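Local coordinates for Lin1909 protein (Listeria innocua, PDB 3FIJ), which binds manganese and is otherwise uncharacterised, probably a class I glutamine amidotransferase-like hydrolase, possibly acting on gamma-glutamyl-gamma-aminobutyrate, at residues L141-R146 and D197-A202; V56-L61 and I98-A103; H167-K172 and D226-Q231; Y78-S83 and L129-S134. One frame throughout, in Å; residues are numbered along the deposited sequence.

Contact 1: L141-R146 and D197-A202; sequences LQHLQR and DGMIEA. With MN (manganese (II) ion), chain I.
The imidazole of His143 and the carboxylate of Asp197 meet edge to edge, their planes only 10° apart. NE2 of His143 donates over 3.1 Å to the syn lone pair of OD2 of Asp197, which stays in the plane of the ring. The Glu201 carboxylate also comes to the ring edge, OE2 lying 3.2 Å from CE1 of His143, while CB of Met199, a selenomethionine, approaches obliquely. Both Glu201 OE2 and His143 ND1 bind manganese, at 2.4 and 2.2 Å, and water 1 adds a ligand while donating to OE1 of Glu201. Asp197 is a second-shell residue: together with the metal bond it holds the rotation of the ring, and would probably make ND1 a stronger donor to the metal. Its OD2 takes a second bond, 2.8 Å from the backbone N of Leu141 on the anti side, somewhat out of the carboxylate plane. With CG between the backbone N and carbonyl carbon (chi1 56°), OD1 turns back to the N of Met199 in an Asx turn, and bonds Thr195. His154, Ser176 and His178 complete the manganese site. Loop 141-146 is thus joined to strand 200-205, which lies between strands 189-195 and 212-215 in the mixed sheet.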
loop_
_atom_site.group_PDB
_atom_site.type_symbol
_atom_site.label_atom_id
_atom_site.label_comp_id
_atom_site.label_asym_id
_atom_site.label_seq_id
_atom_site.Cartn_x
_atom_site.Cartn_y
_atom_site.Cartn_z
ATOM N N LEU A 141 19.998 -23.913 -11.584
ATOM C CA LEU A 141 20.515 -22.626 -11.154
ATOM C C LEU A 141 19.328 -21.679 -11.034
ATOM O O LEU A 141 18.208 -22.047 -11.358
ATOM C CB LEU A 141 21.491 -22.079 -12.191
ATOM C CG LEU A 141 22.784 -22.876 -12.336
ATOM C CD1 LEU A 141 23.556 -22.364 -13.542
ATOM C CD2 LEU A 141 23.598 -22.753 -11.043
ATOM N N GLN A 142 19.566 -20.461 -10.567
ATOM C CA GLN A 142 18.471 -19.512 -10.452
ATOM C C GLN A 142 18.093 -19.030 -11.839
ATOM O O GLN A 142 18.962 -18.625 -12.621
ATOM C CB GLN A 142 18.867 -18.296 -9.615
ATOM C CG GLN A 142 17.671 -17.402 -9.306
ATOM C CD GLN A 142 18.021 -16.224 -8.433
ATOM O OE1 GLN A 142 18.585 -15.230 -8.903
ATOM N NE2 GLN A 142 17.699 -16.325 -7.152
ATOM N N HIS A 143 16.803 -19.074 -12.153
ATOM C CA HIS A 143 16.352 -18.605 -13.455
ATOM C C HIS A 143 15.381 -17.438 -13.341
ATOM O O HIS A 143 14.934 -16.888 -14.346
ATOM C CB HIS A 143 15.774 -19.770 -14.262
ATOM C CG HIS A 143 16.833 -20.638 -14.872
ATOM N ND1 HIS A 143 17.395 -20.371 -16.103
ATOM C CD2 HIS A 143 17.507 -21.703 -14.374
ATOM C CE1 HIS A 143 18.369 -21.233 -16.339
ATOM N NE2 HIS A 143 18.457 -22.050 -15.303
ATOM N N LEU A 144 15.055 -17.075 -12.104
ATOM C CA LEU A 144 14.216 -15.909 -11.847
ATOM C C LEU A 144 15.191 -15.012 -11.098
ATOM O O LEU A 144 15.203 -14.976 -9.872
ATOM C CB LEU A 144 13.017 -16.248 -10.956
ATOM C CG LEU A 144 12.111 -15.036 -10.692
ATOM C CD1 LEU A 144 11.722 -14.378 -12.015
ATOM C CD2 LEU A 144 10.865 -15.472 -9.922
ATOM N N GLN A 145 16.033 -14.319 -11.858
ATOM C CA GLN A 145 17.066 -13.462 -11.298
ATOM C C GLN A 145 16.530 -12.285 -10.498
ATOM O O GLN A 145 15.481 -11.732 -10.812
ATOM C CB GLN A 145 17.979 -12.951 -12.417
ATOM C CG GLN A 145 17.352 -11.903 -13.314
ATOM C CD GLN A 145 18.270 -11.479 -14.455
ATOM O OE1 GLN A 145 18.715 -12.306 -15.251
ATOM N NE2 GLN A 145 18.552 -10.184 -14.539
ATOM N N ARG A 146 17.264 -11.914 -9.458
ATOM C CA ARG A 146 16.890 -10.792 -8.614
ATOM C C ARG A 146 17.724 -9.597 -9.052
ATOM O O ARG A 146 17.372 -8.451 -8.777
ATOM C CB ARG A 146 17.132 -11.121 -7.136
ATOM C CG ARG A 146 16.210 -12.208 -6.594
ATOM C CD ARG A 146 14.770 -11.925 -7.003
ATOM N NE ARG A 146 13.833 -12.983 -6.620
ATOM C CZ ARG A 146 12.593 -13.099 -7.104
ATOM N NH1 ARG A 146 12.139 -12.220 -7.995
ATOM N NH2 ARG A 146 11.806 -14.092 -6.696
ATOM N N ASP A 197 23.657 -25.776 -15.764
ATOM C CA ASP A 197 22.808 -26.793 -15.161
ATOM C C ASP A 197 22.112 -27.638 -16.225
ATOM O O ASP A 197 21.276 -28.485 -15.912
ATOM C CB ASP A 197 21.775 -26.144 -14.237
ATOM C CG ASP A 197 20.921 -25.105 -14.946
ATOM O OD1 ASP A 197 21.166 -24.844 -16.144
ATOM O OD2 ASP A 197 20.004 -24.547 -14.300
ATOM N N GLY A 198 22.467 -27.405 -17.484
ATOM C CA GLY A 198 21.876 -28.157 -18.578
ATOM C C GLY A 198 20.539 -27.664 -19.127
ATOM O O GLY A 198 20.073 -28.171 -20.151
HETATM N N MSE A 199 19.907 -26.693 -18.475
HETATM C CA MSE A 199 18.625 -26.202 -18.969
HETATM C C MSE A 199 18.742 -25.523 -20.344
HETATM O O MSE A 199 19.754 -24.907 -20.671
HETATM C CB MSE A 199 17.998 -25.261 -17.938
HETATM C CG MSE A 199 17.649 -25.946 -16.626
HETATM SE SE MSE A 199 16.289 -27.366 -16.815
HETATM C CE MSE A 199 17.465 -28.891 -16.926
ATOM N N ILE A 200 17.695 -25.655 -21.149
ATOM C CA ILE A 200 17.660 -25.103 -22.498
ATOM C C ILE A 200 17.410 -23.600 -22.549
ATOM O O ILE A 200 16.366 -23.117 -22.100
ATOM C CB ILE A 200 16.582 -25.828 -23.330
ATOM C CG1 ILE A 200 16.998 -27.285 -23.519
ATOM C CG2 ILE A 200 16.393 -25.133 -24.671
ATOM C CD1 ILE A 200 15.867 -28.202 -23.932
ATOM N N GLU A 201 18.364 -22.873 -23.122
ATOM C CA GLU A 201 18.289 -21.414 -23.226
ATOM C C GLU A 201 18.052 -20.890 -24.639
ATOM O O GLU A 201 17.570 -19.766 -24.816
ATOM C CB GLU A 201 19.567 -20.788 -22.658
ATOM C CG GLU A 201 19.683 -20.821 -21.132
ATOM C CD GLU A 201 18.704 -19.884 -20.421
ATOM O OE1 GLU A 201 18.519 -18.731 -20.876
ATOM O OE2 GLU A 201 18.124 -20.290 -19.390
ATOM N N ALA A 202 18.385 -21.696 -25.641
ATOM C CA ALA A 202 18.198 -21.292 -27.029
ATOM C C ALA A 202 17.891 -22.481 -27.941
ATOM O O ALA A 202 18.520 -23.542 -27.855
ATOM C CB ALA A 202 19.441 -20.548 -27.532
HETATM MN MN MN I . 17.322 -18.843 -17.627
HETATM O O HOH W 1 17.132 -17.155 -19.124
#

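Contact 2: V56-L61 and I98-A103; sequences VQAISL and IALVRA
Leu100 is the first residue of 98-103 to reach across, and it meets Ala58 and Ile59. Its CB bond does not aim at helix 55-60, but with CG anti to the carbonyl carbon (chi1 -75°) and CD1 continuing the chain, it is the other branch, CD2, that faces that helix. This methyl lies 3.8 Å from CB of Ala58. The side chains of Leu100 and Ile59 cross at a slant, and the backbone takes part as well: O of Leu100 has CG1 of Ile59 3.8 Å away. One turn on, Ala103 points its CB at the partner helix. The small methyl lets the backbones come together, CB of Ala103 sitting 3.9 Å from CA of Val56. The same CB has CD1 of Ile59 equally near, so Ile59 spans the turn between Leu100 and Ala103. All of this is apolar packing, without a hydrogen bond across it. The axes of 56-60 and 98-103 approach to 8.8 Å and cross at -56°. Away from this contact, helix 91-106 turns Ile98 and Val101 to helix 116-124, so it is sandwiched between that helix and 55-60; Ala58 also packs on Phe43 of a neighbouring subunit.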
loop_
_atom_site.group_PDB
_atom_site.type_symbol
_atom_site.label_atom_id
_atom_site.label_comp_id
_atom_site.label_asym_id
_atom_site.label_seq_id
_atom_site.Cartn_x
_atom_site.Cartn_y
_atom_site.Cartn_z
ATOM N N VAL A 56 -3.986 -16.327 -40.121
ATOM C CA VAL A 56 -3.368 -16.148 -41.422
ATOM C C VAL A 56 -3.521 -14.702 -41.905
ATOM O O VAL A 56 -2.640 -14.184 -42.582
ATOM C CB VAL A 56 -3.886 -17.189 -42.493
ATOM C CG1 VAL A 56 -4.567 -18.366 -41.805
ATOM C CG2 VAL A 56 -4.766 -16.522 -43.530
ATOM N N GLN A 57 -4.614 -14.035 -41.543
ATOM C CA GLN A 57 -4.786 -12.645 -41.955
ATOM C C GLN A 57 -3.781 -11.777 -41.197
ATOM O O GLN A 57 -3.294 -10.767 -41.706
ATOM C CB GLN A 57 -6.205 -12.139 -41.665
ATOM C CG GLN A 57 -6.410 -10.696 -42.115
ATOM C CD GLN A 57 -7.789 -10.137 -41.793
ATOM O OE1 GLN A 57 -8.126 -9.027 -42.205
ATOM N NE2 GLN A 57 -8.583 -10.894 -41.052
ATOM N N ALA A 58 -3.476 -12.178 -39.971
ATOM C CA ALA A 58 -2.530 -11.437 -39.158
ATOM C C ALA A 58 -1.133 -11.492 -39.786
ATOM O O ALA A 58 -0.497 -10.456 -39.968
ATOM C CB ALA A 58 -2.503 -12.004 -37.743
ATOM N N ILE A 59 -0.664 -12.696 -40.117
ATOM C CA ILE A 59 0.656 -12.863 -40.723
ATOM C C ILE A 59 0.723 -12.250 -42.119
ATOM O O ILE A 59 1.781 -11.823 -42.567
ATOM C CB ILE A 59 1.061 -14.370 -40.790
ATOM C CG1 ILE A 59 1.507 -14.847 -39.409
ATOM C CG2 ILE A 59 2.208 -14.587 -41.761
ATOM C CD1 ILE A 59 0.405 -14.876 -38.400
ATOM N N SER A 60 -0.407 -12.182 -42.807
ATOM C CA SER A 60 -0.396 -11.607 -44.141
ATOM C C SER A 60 0.101 -10.164 -44.153
ATOM O O SER A 60 0.768 -9.756 -45.101
ATOM C CB SER A 60 -1.789 -11.681 -44.793
ATOM O OG SER A 60 -2.718 -10.806 -44.176
ATOM N N LEU A 61 -0.187 -9.377 -43.119
ATOM C CA LEU A 61 0.295 -8.003 -43.173
ATOM C C LEU A 61 1.628 -7.701 -42.503
ATOM O O LEU A 61 2.030 -6.546 -42.426
ATOM C CB LEU A 61 -0.780 -7.005 -42.701
ATOM C CG LEU A 61 -1.538 -7.093 -41.381
ATOM C CD1 LEU A 61 -2.789 -7.915 -41.551
ATOM C CD2 LEU A 61 -0.621 -7.653 -40.324
ATOM N N ILE A 98 -0.281 -20.040 -31.213
ATOM C CA ILE A 98 -0.037 -21.321 -31.873
ATOM C C ILE A 98 -0.426 -21.116 -33.339
ATOM O O ILE A 98 0.354 -21.403 -34.249
ATOM C CB ILE A 98 -0.916 -22.468 -31.298
ATOM C CG1 ILE A 98 -0.562 -22.747 -29.838
ATOM C CG2 ILE A 98 -0.734 -23.727 -32.143
ATOM C CD1 ILE A 98 0.820 -23.266 -29.619
ATOM N N ALA A 99 -1.635 -20.596 -33.550
ATOM C CA ALA A 99 -2.143 -20.333 -34.894
ATOM C C ALA A 99 -1.219 -19.387 -35.658
ATOM O O ALA A 99 -1.064 -19.513 -36.873
ATOM C CB ALA A 99 -3.557 -19.744 -34.815
ATOM N N LEU A 100 -0.608 -18.442 -34.946
ATOM C CA LEU A 100 0.307 -17.495 -35.578
ATOM C C LEU A 100 1.580 -18.157 -36.097
ATOM O O LEU A 100 1.960 -17.929 -37.246
ATOM C CB LEU A 100 0.702 -16.354 -34.619
ATOM C CG LEU A 100 -0.276 -15.220 -34.278
ATOM C CD1 LEU A 100 0.393 -14.257 -33.298
ATOM C CD2 LEU A 100 -0.686 -14.476 -35.523
ATOM N N VAL A 101 2.248 -18.968 -35.274
ATOM C CA VAL A 101 3.484 -19.604 -35.740
ATOM C C VAL A 101 3.217 -20.536 -36.918
ATOM O O VAL A 101 4.004 -20.584 -37.866
ATOM C CB VAL A 101 4.240 -20.391 -34.613
ATOM C CG1 VAL A 101 4.133 -19.649 -33.286
ATOM C CG2 VAL A 101 3.743 -21.799 -34.510
ATOM N N ARG A 102 2.104 -21.261 -36.877
ATOM C CA ARG A 102 1.755 -22.157 -37.977
ATOM C C ARG A 102 1.532 -21.363 -39.265
ATOM O O ARG A 102 2.035 -21.734 -40.329
ATOM C CB ARG A 102 0.511 -22.981 -37.613
ATOM C CG ARG A 102 0.823 -24.016 -36.539
ATOM C CD ARG A 102 -0.396 -24.739 -35.967
ATOM N NE ARG A 102 0.029 -25.711 -34.960
ATOM C CZ ARG A 102 -0.791 -26.464 -34.235
ATOM N NH1 ARG A 102 -2.107 -26.370 -34.400
ATOM N NH2 ARG A 102 -0.289 -27.304 -33.337
ATOM N N ALA A 103 0.793 -20.261 -39.165
ATOM C CA ALA A 103 0.543 -19.421 -40.328
ATOM C C ALA A 103 1.848 -18.782 -40.805
ATOM O O ALA A 103 2.053 -18.609 -42.003
ATOM C CB ALA A 103 -0.486 -18.336 -39.990
#

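Contact 3: H167-K172 and D226-Q231; sequences HHPNKK and DPESEQ
OD1 of Asp226 is gripped from several directions. The hydroxyl OG of Ser229 donates to it over 2.6 Å, along the anti lone pair, and the N of Ser229 adds a weak capping bond. Across the contact NZ of Lys172 reaches the same oxygen in a long salt bridge of 3.5 Å. The ammonium group is shared, since OE1 of Glu228 lies 3.2 Å from NZ and makes the second bridge. The lysine and glutamate chains pass antiparallel, which sets OE1 against the CD and CE methylenes of Lys172. Bends in the Lys172 chain at chi2 and chi4 (82° and -46°) bring NZ back over one face of the His168 ring. Asp226 is the N-cap of helix 227-241, and the type II turn 169-172 carries the lysine to that capped end. The lysine's positive charge probably offsets the two carboxylates gathered there. CB of Glu228 sits 3.4 Å from ND1 of His168, near the ring plane. Water 2 links NE2 of that ring to OG of Ser229. The extended Glu228 chain lays OE2 against CD of Pro169, 3.4 Å away. A turn further along the helix, OE1 of Gln231 lies 3.3 Å from CD2 of His167 at the ring edge, with the amide turned 72° from the ring. His167 and His168 pack on Leu232, while Lys172 pairs its backbone with Ile156 of strand 154-158.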
loop_
_atom_site.group_PDB
_atom_site.type_symbol
_atom_site.label_atom_id
_atom_site.label_comp_id
_atom_site.label_asym_id
_atom_site.label_seq_id
_atom_site.Cartn_x
_atom_site.Cartn_y
_atom_site.Cartn_z
ATOM N N HIS A 167 26.049 -14.230 -33.347
ATOM C CA HIS A 167 25.818 -12.995 -32.621
ATOM C C HIS A 167 26.307 -12.993 -31.175
ATOM O O HIS A 167 26.567 -11.938 -30.608
ATOM C CB HIS A 167 24.329 -12.657 -32.686
ATOM C CG HIS A 167 23.766 -12.681 -34.076
ATOM N ND1 HIS A 167 23.108 -13.777 -34.598
ATOM C CD2 HIS A 167 23.774 -11.751 -35.058
ATOM C CE1 HIS A 167 22.736 -13.519 -35.836
ATOM N NE2 HIS A 167 23.127 -12.294 -36.143
ATOM N N HIS A 168 26.439 -14.172 -30.578
ATOM C CA HIS A 168 26.900 -14.269 -29.199
ATOM C C HIS A 168 28.124 -15.178 -29.037
ATOM O O HIS A 168 28.202 -16.249 -29.639
ATOM C CB HIS A 168 25.780 -14.793 -28.279
ATOM C CG HIS A 168 24.654 -13.828 -28.052
ATOM N ND1 HIS A 168 24.787 -12.467 -28.220
ATOM C CD2 HIS A 168 23.388 -14.029 -27.616
ATOM C CE1 HIS A 168 23.650 -11.872 -27.899
ATOM N NE2 HIS A 168 22.784 -12.797 -27.529
ATOM N N PRO A 169 29.104 -14.750 -28.225
ATOM C CA PRO A 169 30.301 -15.559 -28.000
ATOM C C PRO A 169 29.970 -16.597 -26.940
ATOM O O PRO A 169 29.008 -16.432 -26.193
ATOM C CB PRO A 169 31.315 -14.541 -27.501
ATOM C CG PRO A 169 30.466 -13.597 -26.731
ATOM C CD PRO A 169 29.272 -13.405 -27.645
ATOM N N ASN A 170 30.756 -17.665 -26.874
ATOM C CA ASN A 170 30.509 -18.701 -25.889
ATOM C C ASN A 170 30.732 -18.121 -24.489
ATOM O O ASN A 170 31.527 -17.204 -24.315
ATOM C CB ASN A 170 31.447 -19.880 -26.134
ATOM C CG ASN A 170 31.091 -21.088 -25.294
ATOM O OD1 ASN A 170 29.916 -21.459 -25.189
ATOM N ND2 ASN A 170 32.102 -21.722 -24.702
ATOM N N LYS A 171 30.005 -18.644 -23.504
ATOM C CA LYS A 171 30.121 -18.188 -22.120
ATOM C C LYS A 171 29.538 -16.794 -21.851
ATOM O O LYS A 171 29.792 -16.201 -20.807
ATOM C CB LYS A 171 31.587 -18.236 -21.687
ATOM C CG LYS A 171 32.189 -19.635 -21.708
ATOM C CD LYS A 171 31.604 -20.501 -20.604
ATOM C CE LYS A 171 32.138 -21.925 -20.662
ATOM N NZ LYS A 171 31.455 -22.786 -19.648
ATOM N N LYS A 172 28.763 -16.278 -22.797
ATOM C CA LYS A 172 28.116 -14.970 -22.658
ATOM C C LYS A 172 27.103 -14.991 -21.507
ATOM O O LYS A 172 26.371 -15.971 -21.343
ATOM C CB LYS A 172 27.384 -14.633 -23.961
ATOM C CG LYS A 172 26.330 -13.542 -23.863
ATOM C CD LYS A 172 26.938 -12.165 -23.919
ATOM C CE LYS A 172 25.857 -11.122 -24.146
ATOM N NZ LYS A 172 24.952 -11.567 -25.239
ATOM N N ASP A 226 23.591 -3.527 -24.495
ATOM C CA ASP A 226 24.327 -4.734 -24.868
ATOM C C ASP A 226 24.189 -4.890 -26.376
ATOM O O ASP A 226 23.228 -5.474 -26.864
ATOM C CB ASP A 226 23.746 -5.957 -24.152
ATOM C CG ASP A 226 24.548 -7.226 -24.410
ATOM O OD1 ASP A 226 23.931 -8.250 -24.764
ATOM O OD2 ASP A 226 25.790 -7.209 -24.248
ATOM N N PRO A 227 25.157 -4.361 -27.133
ATOM C CA PRO A 227 25.129 -4.436 -28.599
ATOM C C PRO A 227 24.776 -5.799 -29.177
ATOM O O PRO A 227 24.002 -5.893 -30.132
ATOM C CB PRO A 227 26.529 -3.977 -28.992
ATOM C CG PRO A 227 26.849 -2.956 -27.912
ATOM C CD PRO A 227 26.368 -3.663 -26.657
ATOM N N GLU A 228 25.330 -6.855 -28.601
ATOM C CA GLU A 228 25.065 -8.200 -29.099
ATOM C C GLU A 228 23.574 -8.534 -29.047
ATOM O O GLU A 228 23.037 -9.173 -29.950
ATOM C CB GLU A 228 25.880 -9.206 -28.293
ATOM C CG GLU A 228 27.342 -8.794 -28.172
ATOM C CD GLU A 228 28.202 -9.822 -27.469
ATOM O OE1 GLU A 228 27.722 -10.420 -26.479
ATOM O OE2 GLU A 228 29.360 -10.019 -27.899
ATOM N N SER A 229 22.905 -8.092 -27.989
ATOM C CA SER A 229 21.483 -8.329 -27.855
ATOM C C SER A 229 20.746 -7.653 -29.009
ATOM O O SER A 229 19.839 -8.237 -29.623
ATOM C CB SER A 229 20.988 -7.776 -26.528
ATOM O OG SER A 229 21.448 -8.578 -25.460
ATOM N N GLU A 230 21.139 -6.419 -29.309
ATOM C CA GLU A 230 20.504 -5.697 -30.400
ATOM C C GLU A 230 20.625 -6.467 -31.720
ATOM O O GLU A 230 19.709 -6.449 -32.542
ATOM C CB GLU A 230 21.114 -4.307 -30.555
ATOM C CG GLU A 230 20.413 -3.491 -31.613
ATOM C CD GLU A 230 21.010 -2.114 -31.797
ATOM O OE1 GLU A 230 21.305 -1.449 -30.783
ATOM O OE2 GLU A 230 21.171 -1.695 -32.961
ATOM N N GLN A 231 21.756 -7.138 -31.920
ATOM C CA GLN A 231 21.966 -7.917 -33.139
ATOM C C GLN A 231 20.872 -8.966 -33.340
ATOM O O GLN A 231 20.495 -9.282 -34.475
ATOM C CB GLN A 231 23.319 -8.621 -33.097
ATOM C CG GLN A 231 24.516 -7.721 -33.295
ATOM C CD GLN A 231 25.796 -8.528 -33.385
ATOM O OE1 GLN A 231 25.921 -9.436 -34.223
ATOM N NE2 GLN A 231 26.755 -8.213 -32.518
HETATM O O HOH W 2 20.753 -11.307 -26.386
#

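Contact 4: Y78-S83 and L129-S134; sequences YLEEPS and LYQDIS
Gln131 pushes its amide into the loop 78-83, where both ends are held. With CG anti to the carbonyl carbon (chi1 -73°) and the chain extended beyond, OE1 arrives 2.7 Å from the N of Ser83, which donates in the carbonyl plane on a lone pair. Ser83 turns OG to the same oxygen for a weaker bond. At the other end NE2 donates to O of Glu81 over 3.1 Å, nearly straight at 169° and in the amide plane. It also reaches OE1 of Glu80, on the anti side and tilted from the plane of a carboxylate whose OE2 is salt-bridged to Lys183. Three bonds and a weak fourth fix which way round the amide lies. Tyr78 takes the less common first torsion (chi1 50°), CG lying between the backbone N and carbonyl carbon, which lays its ring across Leu129. One face carries CG of Leu129 toward the rim, and CE2 of Tyr78 stands 3.9 Å from CD1 of Leu129. The ring edge meets Gln131 instead, OH of Tyr78 being 3.4 Å from CG of Gln131, with ring and amide almost perpendicular. The buried amide, bonded to backbone groups at both ends, pins the irregular loop 78-83 to the end of strand 129-130, itself paired with strand 181-182.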
loop_
_atom_site.group_PDB
_atom_site.type_symbol
_atom_site.label_atom_id
_atom_site.label_comp_id
_atom_site.label_asym_id
_atom_site.label_seq_id
_atom_site.Cartn_x
_atom_site.Cartn_y
_atom_site.Cartn_z
ATOM N N TYR A 78 -0.058 -29.274 -23.761
ATOM C CA TYR A 78 0.942 -30.320 -23.942
ATOM C C TYR A 78 0.583 -31.594 -23.165
ATOM O O TYR A 78 1.439 -32.341 -22.688
ATOM C CB TYR A 78 2.377 -29.813 -23.650
ATOM C CG TYR A 78 2.618 -29.063 -22.359
ATOM C CD1 TYR A 78 3.141 -29.712 -21.248
ATOM C CD2 TYR A 78 2.348 -27.699 -22.255
ATOM C CE1 TYR A 78 3.393 -29.031 -20.064
ATOM C CE2 TYR A 78 2.593 -27.002 -21.068
ATOM C CZ TYR A 78 3.118 -27.681 -19.976
ATOM O OH TYR A 78 3.364 -27.029 -18.780
ATOM N N LEU A 79 -0.724 -31.825 -23.068
ATOM C CA LEU A 79 -1.289 -33.017 -22.438
ATOM C C LEU A 79 -0.981 -33.255 -20.966
ATOM O O LEU A 79 -0.709 -34.380 -20.558
ATOM C CB LEU A 79 -0.871 -34.249 -23.250
ATOM C CG LEU A 79 -1.098 -34.080 -24.754
ATOM C CD1 LEU A 79 -0.557 -35.295 -25.492
ATOM C CD2 LEU A 79 -2.580 -33.883 -25.030
ATOM N N GLU A 80 -1.035 -32.199 -20.168
ATOM C CA GLU A 80 -0.768 -32.312 -18.740
ATOM C C GLU A 80 -1.802 -31.489 -17.996
ATOM O O GLU A 80 -2.243 -30.449 -18.492
ATOM C CB GLU A 80 0.642 -31.783 -18.397
ATOM C CG GLU A 80 1.796 -32.694 -18.785
ATOM C CD GLU A 80 3.183 -32.181 -18.340
ATOM O OE1 GLU A 80 3.309 -31.624 -17.229
ATOM O OE2 GLU A 80 4.160 -32.357 -19.101
ATOM N N GLU A 81 -2.216 -31.956 -16.823
ATOM C CA GLU A 81 -3.156 -31.173 -16.033
ATOM C C GLU A 81 -2.272 -30.240 -15.187
ATOM O O GLU A 81 -1.084 -30.500 -15.014
ATOM C CB GLU A 81 -4.033 -32.086 -15.164
ATOM C CG GLU A 81 -5.223 -32.712 -15.929
ATOM C CD GLU A 81 -6.312 -31.700 -16.329
ATOM O OE1 GLU A 81 -6.591 -31.549 -17.536
ATOM O OE2 GLU A 81 -6.904 -31.054 -15.440
ATOM N N PRO A 82 -2.832 -29.136 -14.672
ATOM C CA PRO A 82 -2.058 -28.187 -13.862
ATOM C C PRO A 82 -1.537 -28.624 -12.493
ATOM O O PRO A 82 -2.312 -28.996 -11.606
ATOM C CB PRO A 82 -2.994 -26.989 -13.752
ATOM C CG PRO A 82 -4.358 -27.632 -13.770
ATOM C CD PRO A 82 -4.206 -28.641 -14.888
ATOM N N SER A 83 -0.214 -28.557 -12.341
ATOM C CA SER A 83 0.478 -28.884 -11.090
ATOM C C SER A 83 0.226 -27.769 -10.085
ATOM O O SER A 83 -0.097 -26.644 -10.469
ATOM C CB SER A 83 1.995 -28.950 -11.304
ATOM O OG SER A 83 2.348 -29.985 -12.183
ATOM N N LEU A 129 6.970 -29.084 -21.456
ATOM C CA LEU A 129 7.677 -28.184 -20.551
ATOM C C LEU A 129 7.646 -28.669 -19.108
ATOM O O LEU A 129 6.780 -29.456 -18.732
ATOM C CB LEU A 129 7.012 -26.806 -20.582
ATOM C CG LEU A 129 6.656 -26.161 -21.920
ATOM C CD1 LEU A 129 5.812 -24.905 -21.672
ATOM C CD2 LEU A 129 7.926 -25.836 -22.683
ATOM N N TYR A 130 8.598 -28.208 -18.302
ATOM C CA TYR A 130 8.585 -28.517 -16.879
ATOM C C TYR A 130 7.699 -27.384 -16.366
ATOM O O TYR A 130 7.933 -26.224 -16.708
ATOM C CB TYR A 130 9.969 -28.372 -16.238
ATOM C CG TYR A 130 10.922 -29.512 -16.495
ATOM C CD1 TYR A 130 11.841 -29.451 -17.539
ATOM C CD2 TYR A 130 10.912 -30.662 -15.686
ATOM C CE1 TYR A 130 12.727 -30.494 -17.776
ATOM C CE2 TYR A 130 11.793 -31.716 -15.917
ATOM C CZ TYR A 130 12.696 -31.621 -16.965
ATOM O OH TYR A 130 13.573 -32.646 -17.206
ATOM N N GLN A 131 6.690 -27.702 -15.564
ATOM C CA GLN A 131 5.788 -26.683 -15.041
ATOM C C GLN A 131 6.413 -25.735 -14.012
ATOM O O GLN A 131 5.937 -24.611 -13.841
ATOM C CB GLN A 131 4.541 -27.349 -14.460
ATOM C CG GLN A 131 3.613 -27.882 -15.529
ATOM C CD GLN A 131 2.294 -28.376 -14.978
ATOM O OE1 GLN A 131 1.747 -27.806 -14.024
ATOM N NE2 GLN A 131 1.759 -29.428 -15.590
ATOM N N ASP A 132 7.472 -26.184 -13.333
ATOM C CA ASP A 132 8.160 -25.357 -12.338
ATOM C C ASP A 132 9.598 -25.831 -12.143
ATOM O O ASP A 132 9.907 -27.009 -12.365
ATOM C CB ASP A 132 7.422 -25.387 -10.992
ATOM C CG ASP A 132 8.077 -24.496 -9.938
ATOM O OD1 ASP A 132 8.249 -23.284 -10.195
ATOM O OD2 ASP A 132 8.415 -25.000 -8.846
ATOM N N ILE A 133 10.465 -24.907 -11.726
ATOM C CA ILE A 133 11.878 -25.194 -11.498
ATOM C C ILE A 133 12.010 -26.307 -10.466
ATOM O O ILE A 133 12.929 -27.120 -10.533
ATOM C CB ILE A 133 12.644 -23.923 -10.996
ATOM C CG1 ILE A 133 12.448 -22.767 -11.989
ATOM C CG2 ILE A 133 14.144 -24.205 -10.877
ATOM C CD1 ILE A 133 13.149 -21.437 -11.584
ATOM N N SER A 134 11.073 -26.356 -9.524
ATOM C CA SER A 134 11.103 -27.380 -8.480
ATOM C C SER A 134 10.919 -28.808 -9.014
ATOM O O SER A 134 11.171 -29.785 -8.295
ATOM C CB SER A 134 10.010 -27.118 -7.439
ATOM O OG SER A 134 8.765 -27.640 -7.874
#

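Contact 1 holds the manganese site; contacts 3 and 4 lie near it and contact 2 far off. Contact 4 is its direct neighbour: CD1 of Ile133 packs 4.1 Å from CB of His143, although the two contact centres are about 17 Å apart. Side-chain atoms of Leu129 come within about 13 Å of the metal. Contact 3 has its centre equally far from contact 1, with nearest atoms about 8 Å apart, and the side chain of Lys172 is about 12 Å from the manganese. Contact 2 lies on the opposite side of the chain's centre, about 30 Å from contact 1 between centres. Along the chain contacts 2 and 4 interleave, as do contacts 1 and 3.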